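Local coordinates for xylanase inhibitor TL-XI (Triticum aestivum, PDB 3G7M), which inhibits xylanases noncompetitively as a small thaumatin-like protein of wheat, which is consistent with a part in plant defence, at residues A[40-45]-A[91-96]; A[47-52]-A[84-89]. The protein carries 4 engineered substitutions. All coordinates share one frame; numbering follows the deposited sequence.

Interaction 1 of 2, residues A[40-45]-A[91-96]; sequences TPVIGS and VLQGNY
V91 N gives its hydrogen to G44 O where two turns lie side by side at one end of the antiparallel sheet in this thaumatin-like fold: the approach to strand 44-52 and the hairpin that turns strand 86-91 into strand 95-101. This backbone bond spans 2.7 Å, with a fairly straight N-H at 165°. Its return partner, G44 N to V91 O, is weak, long and bent. The CA-H of I43 also points at V91 O, 3.3 Å from CA, alongside the weak G44 N-H. Where the strands part, the hairpin closes itself with a bond from L92 N to N95 O.

Polar side chains meet at T40 and Y96, which approach from opposite directions. The hydroxyls T40 OG1 and Y96 OH are hydrogen-bonded at 3.2 Å, and OG1 arrives at the edge of the ring, close to its plane. With chi1 at 52°, T40 carries OG1 between its backbone N and carbonyl carbon and leaves CG2 also near Y96 CE1. Both residues also touch P2, while the backbone of Y96 bonds to C138 on the next strand.

Van der Waals contacts of methyls with oxygens and chain carbons complete the seam. V91 lays CG1 against the carbonyl of P41, its CG1 anti to its own nitrogen (chi1 -175°). Farther out, V42 and Q93 run side by side and point the same way, with V42 CB 3.8 Å from Q93 CG and V42 CG1 3.6 Å from Q93 OE1.

Interaction 2 of 2, residues A[47-52]-A[84-89]; sequences YIWGRT and TTMAEV. Engineered in segment 84-89: T84 (natural residue Val).
M86 sets its thioether beside two aromatic rings at once, those of Y47 and W49, which project from the same side of strand 47-52 two residues apart. Both are Met-aromatic contacts of oblique geometry: M86 SD lies 4.6 Å from the centroid of the Y47 ring and 4.9 Å from that of the W49 six-membered ring. A bend at chi2 (-69°) brings the end of M86 back to the rings. Its CE rests over one face of Y47, displaced toward the rim, and it also lies 3.9 Å from W49 CE3, where methionine and indole run alongside each other. Next along, E88 passes its CG by Y47 CE1 at 3.8 Å, with the carboxylate turned 80° from the ring plane and OE2 hydrogen-bonded to the hydroxyl of S90.

Beneath these groups lies a short antiparallel ladder. I48 and A87 form a hydrogen-bonded pair, I48 N to A87 O at 2.6 Å and A87 N to I48 O at 2.9 Å; Y47 and E88 follow as a non-hydrogen-bonded pair. The other face carries aliphatic packing, I48 CB against A87 CB and I48 CD1 against V89 CG2. At the far end the engineered T84 places OG1 near W49 CB.

The two strands are inner members of the larger sheet, flanked by strands 13-19 and 95-101. W49 anchors its NE1 on G67 O, while A87 faces M111 and L113 of strand 111-115 in the opposing sheet, as in the beta sandwich of thaumatin-like proteins.

Overall arrangement
Interactions 1 and 2 are two points along one antiparallel sheet, their centres about 18 Å apart, and both use strand 44-52. The centre of interaction 2 is about 3 Å from the centre of the chain, that of interaction 1 about 16 Å, where the sheet ends in turns. In sequence, the pairing of 47-52 with 84-89 is nested within the loop closed by 40-45 and 91-96. They meet at S45, whose CB is 3.5 Å from V89 O and 3.6 Å from E88 OE2. A glycerol, probably from the crystallisation liquor, lies about 4 Å from G44, and a sodium ion about 10 Å from the side chain of W49.

Interaction 1 of 2, residues A[40-45]-A[91-96]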
ATOM      1  N   THR A  40     -12.573  -3.083  -4.676  1.00 22.30           N
ATOM      2  CA  THR A  40     -12.696  -2.456  -3.331  1.00 22.31           C
ATOM      3  C   THR A  40     -13.973  -2.832  -2.598  1.00 22.00           C
ATOM      4  O   THR A  40     -15.039  -2.892  -3.209  1.00 22.00           O
ATOM      5  CB  THR A  40     -12.736  -0.933  -3.399  1.00 22.25           C
ATOM      6  OG1 THR A  40     -13.754  -0.531  -4.327  1.00 23.53           O
ATOM      7  CG2 THR A  40     -11.423  -0.373  -3.826  1.00 22.62           C
ATOM      8  N   PRO A  41     -13.886  -3.028  -1.268  1.00 22.00           N
ATOM      9  CA  PRO A  41     -15.057  -3.420  -0.472  1.00 22.00           C
ATOM     10  C   PRO A  41     -16.031  -2.260  -0.308  1.00 21.96           C
ATOM     11  O   PRO A  41     -15.665  -1.123  -0.541  1.00 21.77           O
ATOM     12  CB  PRO A  41     -14.453  -3.805   0.891  1.00 22.00           C
ATOM     13  CG  PRO A  41     -13.242  -2.950   1.013  1.00 22.00           C
ATOM     14  CD  PRO A  41     -12.687  -2.818  -0.409  1.00 22.00           C
ATOM     15  N   VAL A  42     -17.265  -2.569   0.080  1.00 21.40           N
ATOM     16  CA  VAL A  42     -18.287  -1.568   0.317  1.00 20.85           C
ATOM     17  C   VAL A  42     -17.972  -0.751   1.549  1.00 20.52           C
ATOM     18  O   VAL A  42     -18.410   0.388   1.642  1.00 20.42           O
ATOM     19  CB  VAL A  42     -19.735  -2.172   0.459  1.00 21.04           C
ATOM     20  CG1 VAL A  42     -20.338  -2.487  -0.922  1.00 22.00           C
ATOM     21  CG2 VAL A  42     -19.788  -3.402   1.409  1.00 20.76           C
ATOM     22  N   ILE A  43     -17.233  -1.352   2.492  1.00 20.37           N
ATOM     23  CA  ILE A  43     -16.901  -0.743   3.795  1.00 20.12           C
ATOM     24  C   ILE A  43     -15.554  -1.247   4.318  1.00 19.94           C
ATOM     25  O   ILE A  43     -15.076  -2.313   3.920  1.00 20.31           O
ATOM     26  CB  ILE A  43     -18.035  -1.007   4.868  1.00 20.44           C
ATOM     27  CG1 ILE A  43     -17.883  -0.065   6.084  1.00 20.22           C
ATOM     28  CG2 ILE A  43     -18.132  -2.523   5.264  1.00 20.36           C
ATOM     29  CD1 ILE A  43     -19.057  -0.095   7.091  1.00 20.87           C
ATOM     30  N   GLY A  44     -14.945  -0.491   5.219  1.00 19.76           N
ATOM     31  CA  GLY A  44     -13.716  -0.932   5.858  1.00 20.05           C
ATOM     32  C   GLY A  44     -12.491  -0.134   5.462  1.00 20.68           C
ATOM     33  O   GLY A  44     -12.528   0.714   4.559  1.00 20.57           O
ATOM     34  N   SER A  45     -11.384  -0.409   6.139  1.00 21.03           N
ATOM     35  CA  SER A  45     -10.112   0.216   5.780  1.00 21.55           C
ATOM     36  C   SER A  45      -9.016  -0.837   5.621  1.00 21.36           C
ATOM     37  O   SER A  45      -9.076  -1.917   6.238  1.00 21.52           O
ATOM     38  CB  SER A  45      -9.711   1.321   6.783  1.00 21.55           C
ATOM     39  OG  SER A  45      -9.978   0.924   8.126  1.00 23.98           O
ATOM     40  N   VAL A  91     -12.910   2.888   3.011  1.00 23.74           N
ATOM     41  CA  VAL A  91     -14.000   2.985   2.049  1.00 24.05           C
ATOM     42  C   VAL A  91     -15.376   3.085   2.726  1.00 24.27           C
ATOM     43  O   VAL A  91     -15.678   2.310   3.633  1.00 24.03           O
ATOM     44  CB  VAL A  91     -13.961   1.777   1.084  1.00 24.30           C
ATOM     45  CG1 VAL A  91     -15.022   1.906  -0.027  1.00 23.81           C
ATOM     46  CG2 VAL A  91     -12.560   1.639   0.471  1.00 24.24           C
ATOM     47  N   LEU A  92     -16.178   4.069   2.305  1.00 24.33           N
ATOM     48  CA  LEU A  92     -17.659   4.010   2.410  1.00 25.33           C
ATOM     49  C   LEU A  92     -18.258   3.561   1.053  1.00 25.94           C
ATOM     50  O   LEU A  92     -17.622   3.704   0.010  1.00 26.59           O
ATOM     51  CB  LEU A  92     -18.285   5.360   2.819  1.00 24.97           C
ATOM     52  CG  LEU A  92     -19.874   5.363   2.869  1.00 25.93           C
ATOM     53  CD1 LEU A  92     -20.459   4.463   3.995  1.00 26.64           C
ATOM     54  CD2 LEU A  92     -20.469   6.802   3.029  1.00 26.55           C
ATOM     55  N   GLN A  93     -19.463   3.005   1.053  1.00 26.33           N
ATOM     56  CA  GLN A  93     -20.103   2.641  -0.205  1.00 26.48           C
ATOM     57  C   GLN A  93     -19.921   3.812  -1.194  1.00 26.29           C
ATOM     58  O   GLN A  93     -20.631   4.856  -1.082  1.00 26.27           O
ATOM     59  CB  GLN A  93     -21.615   2.330   0.014  1.00 26.75           C
ATOM     60  CG  GLN A  93     -21.923   0.906   0.562  1.00 27.03           C
ATOM     61  CD  GLN A  93     -23.321   0.381   0.126  1.00 27.85           C
ATOM     62  OE1 GLN A  93     -23.452  -0.776  -0.280  1.00 27.37           O
ATOM     63  NE2 GLN A  93     -24.362   1.231   0.205  1.00 26.23           N
ATOM     64  N   GLY A  94     -18.971   3.643  -2.133  1.00 25.86           N
ATOM     65  CA  GLY A  94     -18.673   4.684  -3.145  1.00 25.34           C
ATOM     66  C   GLY A  94     -17.537   5.678  -2.860  1.00 24.79           C
ATOM     67  O   GLY A  94     -16.682   5.922  -3.760  1.00 24.69           O
ATOM     68  N   ASN A  95     -17.543   6.257  -1.620  1.00 24.44           N
ATOM     69  CA  ASN A  95     -16.523   7.249  -1.147  1.00 23.37           C
ATOM     70  C   ASN A  95     -15.215   6.665  -0.589  1.00 22.82           C
ATOM     71  O   ASN A  95     -15.224   5.649   0.134  1.00 23.17           O
ATOM     72  CB  ASN A  95     -17.122   8.137  -0.075  1.00 23.31           C
ATOM     73  CG  ASN A  95     -18.186   9.034  -0.620  1.00 23.97           C
ATOM     74  OD1 ASN A  95     -18.205  10.234  -0.329  1.00 25.11           O
ATOM     75  ND2 ASN A  95     -19.087   8.466  -1.425  1.00 22.72           N
ATOM     76  N   TYR A  96     -14.095   7.320  -0.911  1.00 22.00           N
ATOM     77  CA  TYR A  96     -12.788   6.822  -0.517  1.00 20.79           C
ATOM     78  C   TYR A  96     -12.089   7.924   0.255  1.00 20.38           C
ATOM     79  O   TYR A  96     -12.274   9.092  -0.038  1.00 20.52           O
ATOM     80  CB  TYR A  96     -11.922   6.431  -1.748  1.00 20.52           C
ATOM     81  CG  TYR A  96     -12.485   5.376  -2.711  1.00 21.14           C
ATOM     82  CD1 TYR A  96     -12.639   4.040  -2.306  1.00 20.91           C
ATOM     83  CD2 TYR A  96     -12.831   5.709  -4.053  1.00 22.04           C
ATOM     84  CE1 TYR A  96     -13.161   3.070  -3.193  1.00 20.65           C
ATOM     85  CE2 TYR A  96     -13.350   4.742  -4.941  1.00 21.93           C
ATOM     86  CZ  TYR A  96     -13.505   3.433  -4.507  1.00 21.30           C
ATOM     87  OH  TYR A  96     -14.036   2.503  -5.379  1.00 21.65           O
TER

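Interaction 2 of 2, residues A[47-52]-A[84-89]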
ATOM      1  N   TYR A  47      -4.633  -1.517   4.953  1.00 19.13           N
ATOM      2  CA  TYR A  47      -3.256  -1.038   4.940  1.00 18.74           C
ATOM      3  C   TYR A  47      -2.699  -1.491   3.619  1.00 19.06           C
ATOM      4  O   TYR A  47      -2.999  -2.627   3.173  1.00 19.83           O
ATOM      5  CB  TYR A  47      -2.416  -1.653   6.075  1.00 18.47           C
ATOM      6  CG  TYR A  47      -2.633  -1.047   7.441  1.00 18.29           C
ATOM      7  CD1 TYR A  47      -2.573   0.342   7.610  1.00 18.43           C
ATOM      8  CD2 TYR A  47      -2.878  -1.867   8.566  1.00 18.29           C
ATOM      9  CE1 TYR A  47      -2.762   0.906   8.861  1.00 20.40           C
ATOM     10  CE2 TYR A  47      -3.073  -1.320   9.831  1.00 20.28           C
ATOM     11  CZ  TYR A  47      -3.019   0.069   9.984  1.00 21.88           C
ATOM     12  OH  TYR A  47      -3.241   0.619  11.252  1.00 22.15           O
ATOM     13  N   ILE A  48      -1.877  -0.623   3.001  1.00 18.70           N
ATOM     14  CA  ILE A  48      -1.250  -0.946   1.731  1.00 18.26           C
ATOM     15  C   ILE A  48       0.191  -0.532   1.861  1.00 18.44           C
ATOM     16  O   ILE A  48       0.485   0.622   2.192  1.00 19.08           O
ATOM     17  CB  ILE A  48      -1.953  -0.178   0.556  1.00 18.34           C
ATOM     18  CG1 ILE A  48      -3.391  -0.667   0.410  1.00 17.76           C
ATOM     19  CG2 ILE A  48      -1.179  -0.303  -0.776  1.00 18.18           C
ATOM     20  CD1 ILE A  48      -4.246   0.187  -0.443  1.00 19.66           C
ATOM     21  N   TRP A  49       1.096  -1.466   1.607  1.00 18.70           N
ATOM     22  CA  TRP A  49       2.528  -1.164   1.603  1.00 18.65           C
ATOM     23  C   TRP A  49       3.279  -2.031   0.617  1.00 18.80           C
ATOM     24  O   TRP A  49       2.819  -3.110   0.279  1.00 18.95           O
ATOM     25  CB  TRP A  49       3.128  -1.343   3.014  1.00 18.90           C
ATOM     26  CG  TRP A  49       3.220  -2.764   3.468  1.00 17.27           C
ATOM     27  CD1 TRP A  49       4.287  -3.578   3.354  1.00 16.52           C
ATOM     28  CD2 TRP A  49       2.199  -3.519   4.128  1.00 16.91           C
ATOM     29  NE1 TRP A  49       4.007  -4.810   3.893  1.00 17.21           N
ATOM     30  CE2 TRP A  49       2.729  -4.803   4.377  1.00 16.23           C
ATOM     31  CE3 TRP A  49       0.889  -3.234   4.536  1.00 15.76           C
ATOM     32  CZ2 TRP A  49       1.996  -5.811   4.997  1.00 13.99           C
ATOM     33  CZ3 TRP A  49       0.159  -4.234   5.149  1.00 14.40           C
ATOM     34  CH2 TRP A  49       0.718  -5.508   5.373  1.00 14.37           C
ATOM     35  N   GLY A  50       4.451  -1.567   0.194  1.00 18.87           N
ATOM     36  CA  GLY A  50       5.327  -2.353  -0.665  1.00 19.02           C
ATOM     37  C   GLY A  50       6.462  -3.036   0.078  1.00 19.18           C
ATOM     38  O   GLY A  50       6.971  -2.510   1.074  1.00 18.93           O
ATOM     39  N   ARG A  51       6.864  -4.207  -0.436  1.00 19.45           N
ATOM     40  CA  ARG A  51       7.976  -4.974   0.113  1.00 19.37           C
ATOM     41  C   ARG A  51       9.030  -5.198  -0.950  1.00 19.69           C
ATOM     42  O   ARG A  51       8.703  -5.477  -2.111  1.00 19.62           O
ATOM     43  CB  ARG A  51       7.493  -6.324   0.613  1.00 19.55           C
ATOM     44  CG  ARG A  51       6.250  -6.280   1.486  1.00 18.61           C
ATOM     45  CD  ARG A  51       5.701  -7.680   1.628  1.00 17.08           C
ATOM     46  NE  ARG A  51       4.917  -8.079   0.472  1.00 14.48           N
ATOM     47  CZ  ARG A  51       4.502  -9.316   0.247  1.00 13.95           C
ATOM     48  NH1 ARG A  51       4.830 -10.285   1.088  1.00 14.62           N
ATOM     49  NH2 ARG A  51       3.765  -9.584  -0.824  1.00 13.81           N
ATOM     50  N   THR A  52      10.298  -5.079  -0.547  1.00 20.19           N
ATOM     51  CA  THR A  52      11.398  -5.229  -1.491  1.00 20.43           C
ATOM     52  C   THR A  52      12.268  -6.352  -1.034  1.00 20.68           C
ATOM     53  O   THR A  52      12.296  -6.640   0.150  1.00 21.01           O
ATOM     54  CB  THR A  52      12.259  -3.947  -1.592  1.00 20.56           C
ATOM     55  OG1 THR A  52      12.848  -3.631  -0.314  1.00 20.05           O
ATOM     56  CG2 THR A  52      11.424  -2.766  -2.098  1.00 21.15           C
ATOM     57  N   THR A  84       9.172   0.708   6.935  1.00 19.08           N
ATOM     58  CA  THR A  84       8.210   0.560   5.851  1.00 19.12           C
ATOM     59  C   THR A  84       7.258   1.742   5.734  1.00 19.08           C
ATOM     60  O   THR A  84       6.815   2.297   6.741  1.00 19.62           O
ATOM     61  CB  THR A  84       7.383  -0.730   5.971  1.00 19.49           C
ATOM     62  OG1 THR A  84       6.371  -0.721   4.951  1.00 20.07           O
ATOM     63  CG2 THR A  84       6.734  -0.889   7.373  1.00 19.08           C
ATOM     64  N   THR A  85       6.951   2.123   4.502  1.00 18.89           N
ATOM     65  CA  THR A  85       6.025   3.216   4.235  1.00 19.11           C
ATOM     66  C   THR A  85       4.613   2.660   4.270  1.00 19.57           C
ATOM     67  O   THR A  85       4.348   1.662   3.607  1.00 19.67           O
ATOM     68  CB  THR A  85       6.285   3.820   2.864  1.00 18.89           C
ATOM     69  OG1 THR A  85       7.668   4.276   2.824  1.00 18.91           O
ATOM     70  CG2 THR A  85       5.350   5.000   2.613  1.00 19.34           C
ATOM     71  N   MET A  86       3.731   3.283   5.068  1.00 19.85           N
ATOM     72  CA  MET A  86       2.351   2.801   5.294  1.00 19.91           C
ATOM     73  C   MET A  86       1.257   3.683   4.722  1.00 19.82           C
ATOM     74  O   MET A  86       1.030   4.838   5.180  1.00 19.33           O
ATOM     75  CB  MET A  86       2.064   2.603   6.767  1.00 19.84           C
ATOM     76  CG  MET A  86       2.334   1.224   7.245  1.00 22.63           C
ATOM     77  SD  MET A  86       1.164   0.056   6.557  1.00 26.09           S
ATOM     78  CE  MET A  86       1.326  -1.237   7.814  1.00 26.22           C
ATOM     79  N   ALA A  87       0.568   3.107   3.725  1.00 19.70           N
ATOM     80  CA  ALA A  87      -0.589   3.734   3.155  1.00 19.75           C
ATOM     81  C   ALA A  87      -1.868   3.097   3.717  1.00 20.22           C
ATOM     82  O   ALA A  87      -1.946   1.863   3.870  1.00 20.32           O
ATOM     83  CB  ALA A  87      -0.544   3.589   1.689  1.00 19.72           C
ATOM     84  N   GLU A  88      -2.857   3.946   4.033  1.00 20.51           N
ATOM     85  CA  GLU A  88      -4.173   3.519   4.561  1.00 20.53           C
ATOM     86  C   GLU A  88      -5.307   3.994   3.652  1.00 20.17           C
ATOM     87  O   GLU A  88      -5.377   5.156   3.277  1.00 19.95           O
ATOM     88  CB  GLU A  88      -4.380   4.078   5.980  1.00 20.35           C
ATOM     89  CG  GLU A  88      -5.141   3.188   6.942  1.00 21.62           C
ATOM     90  CD  GLU A  88      -6.611   3.534   7.046  1.00 23.48           C
ATOM     91  OE1 GLU A  88      -7.167   3.488   8.166  1.00 23.54           O
ATOM     92  OE2 GLU A  88      -7.242   3.783   6.000  1.00 25.23           O
ATOM     93  N   VAL A  89      -6.207   3.091   3.309  1.00 20.56           N
ATOM     94  CA  VAL A  89      -7.354   3.459   2.490  1.00 21.21           C
ATOM     95  C   VAL A  89      -8.612   2.994   3.201  1.00 21.64           C
ATOM     96  O   VAL A  89      -8.750   1.787   3.437  1.00 22.00           O
ATOM     97  CB  VAL A  89      -7.261   2.831   1.049  1.00 21.13           C
ATOM     98  CG1 VAL A  89      -8.567   2.978   0.258  1.00 20.67           C
ATOM     99  CG2 VAL A  89      -6.091   3.432   0.275  1.00 20.30           C
TER